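Local coordinates for inositol polyphosphate multikinase alpha (Arabidopsis thaliana, PDB 4FRF), which phosphorylates inositol phosphates with broad substrate specificity, using ATP to convert inositol 1,4,5-trisphosphate to inositol 1,3,4,5,6-pentakisphosphate, at residues 115-126 and 144-155; 185-194 and 228-236. All blocks are in the same frame, centred on the assembly; numbering follows the deposited sequence.

Contact 1: 115-126 and 144-155; sequences TTVSSGFRISGF and LRGLDVDGARLT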
loop_
_atom_site.group_PDB
_atom_site.type_symbol
_atom_site.label_atom_id
_atom_site.label_comp_id
_atom_site.label_asym_id
_atom_site.label_seq_id
_atom_site.Cartn_x
_atom_site.Cartn_y
_atom_site.Cartn_z
ATOM N N THR A 115 10.095 9.571 7.696
ATOM C CA THR A 115 8.729 9.061 7.702
ATOM C C THR A 115 8.445 8.204 6.481
ATOM O O THR A 115 7.343 7.666 6.336
ATOM C CB THR A 115 7.720 10.196 7.721
ATOM O OG1 THR A 115 8.027 11.109 6.663
ATOM C CG2 THR A 115 7.774 10.925 9.043
ATOM N N THR A 116 9.406 8.157 5.560
ATOM C CA THR A 116 9.309 7.282 4.398
ATOM C C THR A 116 9.048 5.847 4.824
ATOM O O THR A 116 8.119 5.213 4.336
ATOM C CB THR A 116 10.586 7.333 3.536
ATOM O OG1 THR A 116 10.445 8.359 2.553
ATOM C CG2 THR A 116 10.817 5.991 2.822
ATOM N N VAL A 117 9.861 5.350 5.749
ATOM C CA VAL A 117 9.703 3.997 6.261
ATOM C C VAL A 117 8.531 3.901 7.244
ATOM O O VAL A 117 7.649 3.043 7.091
ATOM C CB VAL A 117 10.976 3.493 6.939
ATOM C CG1 VAL A 117 10.713 2.162 7.579
ATOM C CG2 VAL A 117 12.091 3.370 5.936
ATOM N N SER A 118 8.511 4.799 8.230
ATOM C CA SER A 118 7.453 4.817 9.227
ATOM C C SER A 118 6.085 4.982 8.589
ATOM O O SER A 118 5.192 4.175 8.801
ATOM C CB SER A 118 7.701 5.910 10.262
ATOM O OG SER A 118 7.003 7.102 9.940
ATOM N N SER A 119 5.920 6.021 7.793
ATOM C CA SER A 119 4.637 6.247 7.123
ATOM C C SER A 119 4.773 6.014 5.634
ATOM O O SER A 119 5.849 5.626 5.147
ATOM C CB SER A 119 4.153 7.650 7.404
ATOM O OG SER A 119 4.446 7.989 8.746
ATOM N N GLY A 120 3.702 6.233 4.893
ATOM C CA GLY A 120 3.784 6.004 3.444
ATOM C C GLY A 120 4.772 6.867 2.618
ATOM O O GLY A 120 5.036 6.562 1.449
ATOM N N PHE A 121 5.341 7.913 3.224
ATOM C CA PHE A 121 5.721 9.094 2.453
ATOM C C PHE A 121 6.717 10.017 3.161
ATOM O O PHE A 121 7.200 9.699 4.249
ATOM C CB PHE A 121 4.477 9.875 2.141
ATOM C CG PHE A 121 3.744 10.331 3.356
ATOM C CD1 PHE A 121 2.792 9.515 3.959
ATOM C CD2 PHE A 121 3.979 11.593 3.886
ATOM C CE1 PHE A 121 2.084 9.947 5.076
ATOM C CE2 PHE A 121 3.273 12.045 4.981
ATOM C CZ PHE A 121 2.324 11.215 5.589
ATOM N N ARG A 122 6.964 11.192 2.567
ATOM C CA ARG A 122 8.026 12.092 3.036
ATOM C C ARG A 122 7.871 13.534 2.502
ATOM O O ARG A 122 8.168 13.803 1.331
ATOM C CB ARG A 122 9.385 11.550 2.605
ATOM C CG ARG A 122 10.541 11.988 3.475
ATOM C CD ARG A 122 11.890 11.929 2.730
ATOM N NE ARG A 122 12.005 10.801 1.806
ATOM C CZ ARG A 122 13.142 10.424 1.217
ATOM N NH1 ARG A 122 14.277 11.064 1.468
ATOM N NH2 ARG A 122 13.151 9.399 0.382
ATOM N N ILE A 123 7.469 14.462 3.368
ATOM C CA ILE A 123 7.415 15.871 2.987
ATOM C C ILE A 123 8.820 16.379 2.637
ATOM O O ILE A 123 9.731 16.326 3.464
ATOM C CB ILE A 123 6.828 16.713 4.097
ATOM C CG1 ILE A 123 5.410 16.265 4.386
ATOM C CG2 ILE A 123 6.831 18.147 3.705
ATOM C CD1 ILE A 123 4.860 16.825 5.643
ATOM N N SER A 124 8.999 16.796 1.383
ATOM C CA SER A 124 10.330 17.086 0.833
ATOM C C SER A 124 10.589 18.571 0.867
ATOM O O SER A 124 11.738 19.030 0.773
ATOM C CB SER A 124 10.433 16.604 -0.615
ATOM O OG SER A 124 10.648 15.209 -0.687
ATOM N N GLY A 125 9.506 19.325 0.928
ATOM C CA GLY A 125 9.585 20.740 0.941
ATOM C C GLY A 125 8.216 21.331 0.785
ATOM O O GLY A 125 7.294 20.676 0.286
ATOM N N PHE A 126 8.082 22.569 1.246
ATOM C CA PHE A 126 6.902 23.356 1.030
ATOM C C PHE A 126 7.299 24.800 1.094
ATOM O O PHE A 126 8.434 25.110 1.458
ATOM C CB PHE A 126 5.850 23.052 2.095
ATOM C CG PHE A 126 6.267 23.418 3.498
ATOM C CD1 PHE A 126 5.937 24.642 4.031
ATOM C CD2 PHE A 126 6.898 22.497 4.311
ATOM C CE1 PHE A 126 6.276 24.962 5.326
ATOM C CE2 PHE A 126 7.245 22.825 5.609
ATOM C CZ PHE A 126 6.938 24.064 6.106
ATOM N N LEU A 144 13.762 19.145 6.675
ATOM C CA LEU A 144 12.548 18.320 6.644
ATOM C C LEU A 144 12.834 16.789 6.591
ATOM O O LEU A 144 11.958 15.973 6.907
ATOM C CB LEU A 144 11.629 18.748 5.495
ATOM C CG LEU A 144 11.071 20.174 5.547
ATOM C CD1 LEU A 144 10.347 20.523 4.256
ATOM C CD2 LEU A 144 10.151 20.368 6.744
ATOM N N ARG A 145 14.064 16.422 6.216
ATOM C CA ARG A 145 14.494 15.020 6.231
ATOM C C ARG A 145 14.492 14.458 7.653
ATOM O O ARG A 145 14.386 13.244 7.854
ATOM C CB ARG A 145 15.887 14.850 5.579
ATOM C CG ARG A 145 15.863 14.202 4.164
ATOM C CD ARG A 145 17.069 14.669 3.299
ATOM N NE ARG A 145 17.176 13.970 1.997
ATOM C CZ ARG A 145 16.357 14.155 0.949
ATOM N NH1 ARG A 145 15.290 14.945 1.051
ATOM N NH2 ARG A 145 16.583 13.512 -0.198
ATOM N N GLY A 146 14.556 15.348 8.637
ATOM C CA GLY A 146 14.582 14.931 10.038
ATOM C C GLY A 146 13.211 14.758 10.680
ATOM O O GLY A 146 13.113 14.345 11.829
ATOM N N LEU A 147 12.152 15.090 9.950
ATOM C CA LEU A 147 10.805 15.039 10.506
ATOM C C LEU A 147 10.400 13.619 10.930
ATOM O O LEU A 147 10.650 12.646 10.212
ATOM C CB LEU A 147 9.792 15.592 9.508
ATOM C CG LEU A 147 9.677 17.107 9.359
ATOM C CD1 LEU A 147 8.570 17.441 8.366
ATOM C CD2 LEU A 147 9.412 17.785 10.706
ATOM N N ASP A 148 9.792 13.509 12.107
ATOM C CA ASP A 148 9.196 12.261 12.550
ATOM C C ASP A 148 7.679 12.335 12.364
ATOM O O ASP A 148 7.166 13.319 11.825
ATOM C CB ASP A 148 9.565 11.975 14.007
ATOM C CG ASP A 148 8.928 12.959 14.991
ATOM O OD1 ASP A 148 8.076 13.782 14.584
ATOM O OD2 ASP A 148 9.279 12.893 16.185
ATOM N N VAL A 149 6.959 11.310 12.804
ATOM C CA VAL A 149 5.538 11.224 12.483
ATOM C C VAL A 149 4.774 12.446 12.972
ATOM O O VAL A 149 3.931 12.985 12.253
ATOM C CB VAL A 149 4.882 9.934 13.021
ATOM C CG1 VAL A 149 3.359 10.055 12.988
ATOM C CG2 VAL A 149 5.349 8.729 12.214
ATOM N N ASP A 150 5.073 12.894 14.187
ATOM C CA ASP A 150 4.389 14.067 14.733
ATOM C C ASP A 150 4.780 15.309 13.972
ATOM O O ASP A 150 3.922 16.112 13.597
ATOM C CB ASP A 150 4.667 14.223 16.225
ATOM C CG ASP A 150 3.834 13.272 17.066
ATOM O OD1 ASP A 150 2.644 13.048 16.716
ATOM O OD2 ASP A 150 4.375 12.724 18.052
ATOM N N GLY A 151 6.075 15.433 13.691
ATOM C CA GLY A 151 6.570 16.481 12.814
ATOM C C GLY A 151 5.734 16.606 11.549
ATOM O O GLY A 151 5.245 17.700 11.218
ATOM N N ALA A 152 5.522 15.474 10.873
ATOM C CA ALA A 152 4.828 15.461 9.580
ATOM C C ALA A 152 3.375 15.878 9.715
ATOM O O ALA A 152 2.836 16.587 8.868
ATOM C CB ALA A 152 4.928 14.100 8.941
ATOM N N ARG A 153 2.746 15.436 10.791
ATOM C CA ARG A 153 1.355 15.731 11.016
ATOM C C ARG A 153 1.208 17.201 11.295
ATOM O O ARG A 153 0.248 17.823 10.864
ATOM C CB ARG A 153 0.807 14.893 12.170
ATOM C CG ARG A 153 -0.646 15.185 12.504
ATOM C CD ARG A 153 -1.405 13.923 12.975
ATOM N NE ARG A 153 -0.644 13.119 13.939
ATOM C CZ ARG A 153 -0.210 11.881 13.699
ATOM N NH1 ARG A 153 -0.479 11.294 12.540
ATOM N NH2 ARG A 153 0.467 11.215 14.626
ATOM N N LEU A 154 2.216 17.774 11.945
ATOM C CA LEU A 154 2.230 19.203 12.242
ATOM C C LEU A 154 2.471 20.008 10.975
ATOM O O LEU A 154 1.751 20.962 10.685
ATOM C CB LEU A 154 3.310 19.528 13.275
ATOM C CG LEU A 154 3.422 20.996 13.687
ATOM C CD1 LEU A 154 2.399 21.327 14.759
ATOM C CD2 LEU A 154 4.822 21.300 14.171
ATOM N N THR A 155 3.500 19.628 10.232
ATOM C CA THR A 155 3.807 20.288 8.990
ATOM C C THR A 155 2.600 20.319 8.071
ATOM O O THR A 155 2.267 21.363 7.503
ATOM C CB THR A 155 4.921 19.594 8.283
ATOM O OG1 THR A 155 6.062 19.559 9.141
ATOM C CG2 THR A 155 5.265 20.331 7.003
#
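Ile123 and Thr155 meet tip to tip where helix 149-155 packs on strand 121-126 of the antiparallel sheet in this inositol phosphate kinase fold, the two segment axes 57° apart. Ile123 has CG1 anti to its carbonyl carbon (chi1 -61°), and from there CD1 reaches Thr155 CG2 at 3.8 Å and also meets Ala152 at its O and CB, a small residue suited to the helix side that faces the strand. The same Thr155 methyl lies obliquely to the Phe126 ring, 3.5 Å from CE2, while the hydroxyl turns back to its own helix, OG1 donating to Gly151 O from above the carbonyl plane. Leu144 reaches the edge of the Phe126 ring with CD2, and its CD1 rests on Gly125 CA at 3.4 Å, beside the classic beta bulge that Ser124 and Gly125 form opposite Asp87. Arg122 NH1 stands over a face of the Arg145 guanidinium; Asp111 forms a salt bridge with Arg122 and probably eases this meeting of like charges. Thr115 OG1, between backbone N and carbonyl carbon (chi1 52°), donates to Phe121 O at 2.9 Å, which leaves CG2 to lie against Leu147 O and the Asp148 backbone at the start of helix 149-155. A glycine here would probably leave a gap against residues 147-148 and Phe121 O without its hydroxyl donor. Asp148 is the N-cap, its OD1 accepting from Gly151 N at 2.7 Å.

Contact 2: 185-194 and 228-236; sequences HGILTQLLEL and ARPQVKLVD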
loop_
_atom_site.group_PDB
_atom_site.type_symbol
_atom_site.label_atom_id
_atom_site.label_comp_id
_atom_site.label_asym_id
_atom_site.label_seq_id
_atom_site.Cartn_x
_atom_site.Cartn_y
_atom_site.Cartn_z
ATOM N N HIS A 185 -14.280 19.303 -3.982
ATOM C CA HIS A 185 -13.255 19.309 -5.026
ATOM C C HIS A 185 -11.873 19.442 -4.428
ATOM O O HIS A 185 -10.896 19.590 -5.146
ATOM C CB HIS A 185 -13.497 20.446 -6.011
ATOM C CG HIS A 185 -14.725 20.272 -6.849
ATOM N ND1 HIS A 185 -15.980 20.080 -6.303
ATOM C CD2 HIS A 185 -14.903 20.330 -8.192
ATOM C CE1 HIS A 185 -16.873 20.005 -7.275
ATOM N NE2 HIS A 185 -16.247 20.162 -8.430
ATOM N N GLY A 186 -11.798 19.379 -3.107
ATOM C CA GLY A 186 -10.551 19.608 -2.407
ATOM C C GLY A 186 -9.504 18.537 -2.645
ATOM O O GLY A 186 -9.681 17.627 -3.468
ATOM N N ILE A 187 -8.422 18.619 -1.897
ATOM C CA ILE A 187 -7.352 17.689 -2.056
ATOM C C ILE A 187 -7.770 16.272 -1.654
ATOM O O ILE A 187 -7.331 15.287 -2.267
ATOM C CB ILE A 187 -6.131 18.148 -1.278
ATOM C CG1 ILE A 187 -5.627 19.464 -1.871
ATOM C CG2 ILE A 187 -5.042 17.057 -1.275
ATOM C CD1 ILE A 187 -4.137 19.645 -1.817
ATOM N N LEU A 188 -8.654 16.162 -0.669
ATOM C CA LEU A 188 -9.033 14.839 -0.188
ATOM C C LEU A 188 -9.722 14.074 -1.314
ATOM O O LEU A 188 -9.267 13.000 -1.721
ATOM C CB LEU A 188 -9.928 14.912 1.061
ATOM C CG LEU A 188 -10.146 13.533 1.705
ATOM C CD1 LEU A 188 -8.818 12.913 2.049
ATOM C CD2 LEU A 188 -11.078 13.568 2.942
ATOM N N THR A 189 -10.767 14.681 -1.870
ATOM C CA THR A 189 -11.462 14.115 -3.009
ATOM C C THR A 189 -10.469 13.744 -4.098
ATOM O O THR A 189 -10.533 12.665 -4.668
ATOM C CB THR A 189 -12.450 15.114 -3.594
ATOM O OG1 THR A 189 -13.385 15.509 -2.583
ATOM C CG2 THR A 189 -13.197 14.508 -4.774
ATOM N N GLN A 190 -9.565 14.665 -4.408
ATOM C CA GLN A 190 -8.589 14.436 -5.458
ATOM C C GLN A 190 -7.693 13.249 -5.104
ATOM O O GLN A 190 -7.549 12.321 -5.896
ATOM C CB GLN A 190 -7.770 15.714 -5.745
ATOM C CG GLN A 190 -8.593 16.824 -6.383
ATOM C CD GLN A 190 -7.837 18.160 -6.526
ATOM O OE1 GLN A 190 -6.652 18.195 -6.891
ATOM N NE2 GLN A 190 -8.549 19.264 -6.301
ATOM N N LEU A 191 -7.141 13.245 -3.895
ATOM C CA LEU A 191 -6.272 12.143 -3.487
ATOM C C LEU A 191 -7.009 10.797 -3.564
ATOM O O LEU A 191 -6.428 9.771 -3.959
ATOM C CB LEU A 191 -5.739 12.371 -2.080
ATOM C CG LEU A 191 -4.597 13.379 -1.961
ATOM C CD1 LEU A 191 -4.071 13.429 -0.522
ATOM C CD2 LEU A 191 -3.485 13.018 -2.918
ATOM N N LEU A 192 -8.297 10.826 -3.227
ATOM C CA LEU A 192 -9.135 9.648 -3.284
ATOM C C LEU A 192 -9.299 9.100 -4.690
ATOM O O LEU A 192 -9.126 7.883 -4.917
ATOM C CB LEU A 192 -10.487 9.927 -2.668
ATOM C CG LEU A 192 -10.445 9.932 -1.138
ATOM C CD1 LEU A 192 -11.779 10.348 -0.572
ATOM C CD2 LEU A 192 -9.964 8.581 -0.526
ATOM N N GLU A 193 -9.612 9.976 -5.639
ATOM C CA GLU A 193 -9.689 9.572 -7.042
ATOM C C GLU A 193 -8.433 8.843 -7.506
ATOM O O GLU A 193 -8.516 7.818 -8.190
ATOM C CB GLU A 193 -9.938 10.768 -7.931
ATOM C CG GLU A 193 -11.390 11.138 -8.042
ATOM C CD GLU A 193 -11.628 12.165 -9.092
ATOM O OE1 GLU A 193 -10.643 12.784 -9.559
ATOM O OE2 GLU A 193 -12.799 12.375 -9.445
ATOM N N LEU A 194 -7.276 9.379 -7.142
ATOM C CA LEU A 194 -6.005 8.753 -7.475
ATOM C C LEU A 194 -5.875 7.380 -6.812
ATOM O O LEU A 194 -5.312 6.442 -7.396
ATOM C CB LEU A 194 -4.849 9.639 -7.027
ATOM C CG LEU A 194 -4.370 10.738 -7.955
ATOM C CD1 LEU A 194 -3.790 11.855 -7.141
ATOM C CD2 LEU A 194 -3.342 10.194 -8.918
ATOM N N ALA A 228 -9.977 28.791 -2.867
ATOM C CA ALA A 228 -8.564 28.412 -2.760
ATOM C C ALA A 228 -8.066 27.599 -3.949
ATOM O O ALA A 228 -6.862 27.397 -4.108
ATOM C CB ALA A 228 -8.314 27.670 -1.471
ATOM N N ARG A 229 -9.000 27.097 -4.754
ATOM C CA ARG A 229 -8.664 26.386 -5.990
ATOM C C ARG A 229 -7.505 25.376 -5.806
ATOM O O ARG A 229 -6.532 25.394 -6.561
ATOM C CB ARG A 229 -8.353 27.396 -7.110
ATOM C CG ARG A 229 -8.377 26.804 -8.517
ATOM C CD ARG A 229 -9.080 27.729 -9.513
ATOM N NE ARG A 229 -8.358 28.983 -9.745
ATOM C CZ ARG A 229 -7.195 29.081 -10.398
ATOM N NH1 ARG A 229 -6.572 27.983 -10.831
ATOM N NH2 ARG A 229 -6.630 30.276 -10.578
ATOM N N PRO A 230 -7.641 24.464 -4.822
ATOM C CA PRO A 230 -6.595 23.490 -4.478
ATOM C C PRO A 230 -6.382 22.468 -5.578
ATOM O O PRO A 230 -7.337 22.055 -6.218
ATOM C CB PRO A 230 -7.169 22.795 -3.249
ATOM C CG PRO A 230 -8.633 22.907 -3.418
ATOM C CD PRO A 230 -8.892 24.207 -4.089
ATOM N N GLN A 231 -5.145 22.022 -5.765
ATOM C CA GLN A 231 -4.876 21.041 -6.801
ATOM C C GLN A 231 -3.754 20.061 -6.524
ATOM O O GLN A 231 -2.707 20.427 -5.984
ATOM C CB GLN A 231 -4.669 21.715 -8.148
ATOM C CG GLN A 231 -5.863 21.564 -9.041
ATOM C CD GLN A 231 -5.820 22.461 -10.246
ATOM O OE1 GLN A 231 -4.858 23.214 -10.460
ATOM N NE2 GLN A 231 -6.887 22.420 -11.035
ATOM N N VAL A 232 -3.963 18.826 -6.984
ATOM C CA VAL A 232 -3.010 17.738 -6.821
ATOM C C VAL A 232 -2.383 17.365 -8.159
ATOM O O VAL A 232 -3.044 17.411 -9.196
ATOM C CB VAL A 232 -3.704 16.480 -6.251
ATOM C CG1 VAL A 232 -2.730 15.327 -6.172
ATOM C CG2 VAL A 232 -4.286 16.770 -4.895
ATOM N N LYS A 233 -1.115 16.972 -8.127
ATOM C CA LYS A 233 -0.420 16.515 -9.324
ATOM C C LYS A 233 0.792 15.662 -8.962
ATOM O O LYS A 233 1.298 15.723 -7.844
ATOM C CB LYS A 233 -0.008 17.697 -10.213
ATOM C CG LYS A 233 -1.198 18.400 -10.870
ATOM C CD LYS A 233 -0.849 18.999 -12.232
ATOM C CE LYS A 233 -2.104 19.157 -13.127
ATOM N NZ LYS A 233 -3.289 19.759 -12.424
ATOM N N LEU A 234 1.196 14.806 -9.887
ATOM C CA LEU A 234 2.353 13.974 -9.701
ATOM C C LEU A 234 3.464 14.539 -10.533
ATOM O O LEU A 234 3.235 14.959 -11.651
ATOM C CB LEU A 234 2.054 12.565 -10.183
ATOM C CG LEU A 234 1.461 11.572 -9.204
ATOM C CD1 LEU A 234 0.164 12.105 -8.622
ATOM C CD2 LEU A 234 1.245 10.252 -9.913
ATOM N N VAL A 235 4.687 14.457 -10.029
ATOM C CA VAL A 235 5.834 14.982 -10.744
ATOM C C VAL A 235 7.020 14.027 -10.693
ATOM O O VAL A 235 6.969 13.015 -10.030
ATOM C CB VAL A 235 6.254 16.375 -10.202
ATOM C CG1 VAL A 235 5.089 17.351 -10.268
ATOM C CG2 VAL A 235 6.777 16.267 -8.791
ATOM N N ASP A 236 8.110 14.402 -11.351
ATOM C CA ASP A 236 9.312 13.559 -11.447
ATOM C C ASP A 236 9.020 12.204 -12.015
ATOM O O ASP A 236 8.635 11.301 -11.291
ATOM C CB ASP A 236 9.992 13.412 -10.086
ATOM C CG ASP A 236 10.510 14.723 -9.557
ATOM O OD1 ASP A 236 11.045 15.520 -10.356
ATOM O OD2 ASP A 236 10.354 14.983 -8.351
#
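Gln190 supplies the polar part of this helix-on-sheet contact, in which helix 187-194 runs along strand 231-235, 33° from parallel, their axes 8.1 Å apart. Its chain runs extended beyond CG (chi2 173°), carrying the amide to the strand backbone, where both ends are used. OE1 accepts from Val232 N at 2.8 Å, nearly in line with the side-chain C=O although the N-H...O angle is only 134°. NE2 donates to Pro230 O at 3.0 Å, approaching from above that carbonyl's plane, and to His185 O at 2.6 Å. Both acceptors lie close to the Gln190 amide plane, so three bonds fix the rotation of this buried group; glutamine suits the place because it can give and accept at once.

Apolar contacts extend from this amide along helix and strand. Val232, beta-branched and pointing toward the helix, divides its methyls: CG2 meets Ile187 CG2 at 3.7 Å, while CG1 meets Leu194 CD1 at 3.8 Å and, more loosely, Leu191 CD2. Leu194 and Leu234 lie side by side, pointing opposite ways, with Leu194 CD2 4.0 Å from Leu234 CD1. At the helix start, the Pro230 ring packs against Ile187 CG1 and the bare CA of the N-cap Gly186.

Strand 231-235 is the outermost strand at its end of the sheet within the chain, pairing with strand 209-216, which Ile187 and Leu191 also touch; Leu191 reaches helix 249-265 as well.

The two contacts follow one another along the chain, contact 1 closing before contact 2 opens, and both pack helices on the same five-stranded antiparallel sheet. Strand 121-130 is second from one end and strand 231-235 forms the other end, with strands 83-90 and 209-216 between them. The contact centres are 19 Å apart and the nearest atoms about 8 Å, so they do not touch. Helix 249-265 bridges the interval: Ser119 and Phe121 of contact 1 and Leu191 of contact 2 all pack on it. The sheet and this late helix thus tie both contacts into one core, while only contact 1 also meets the second subunit.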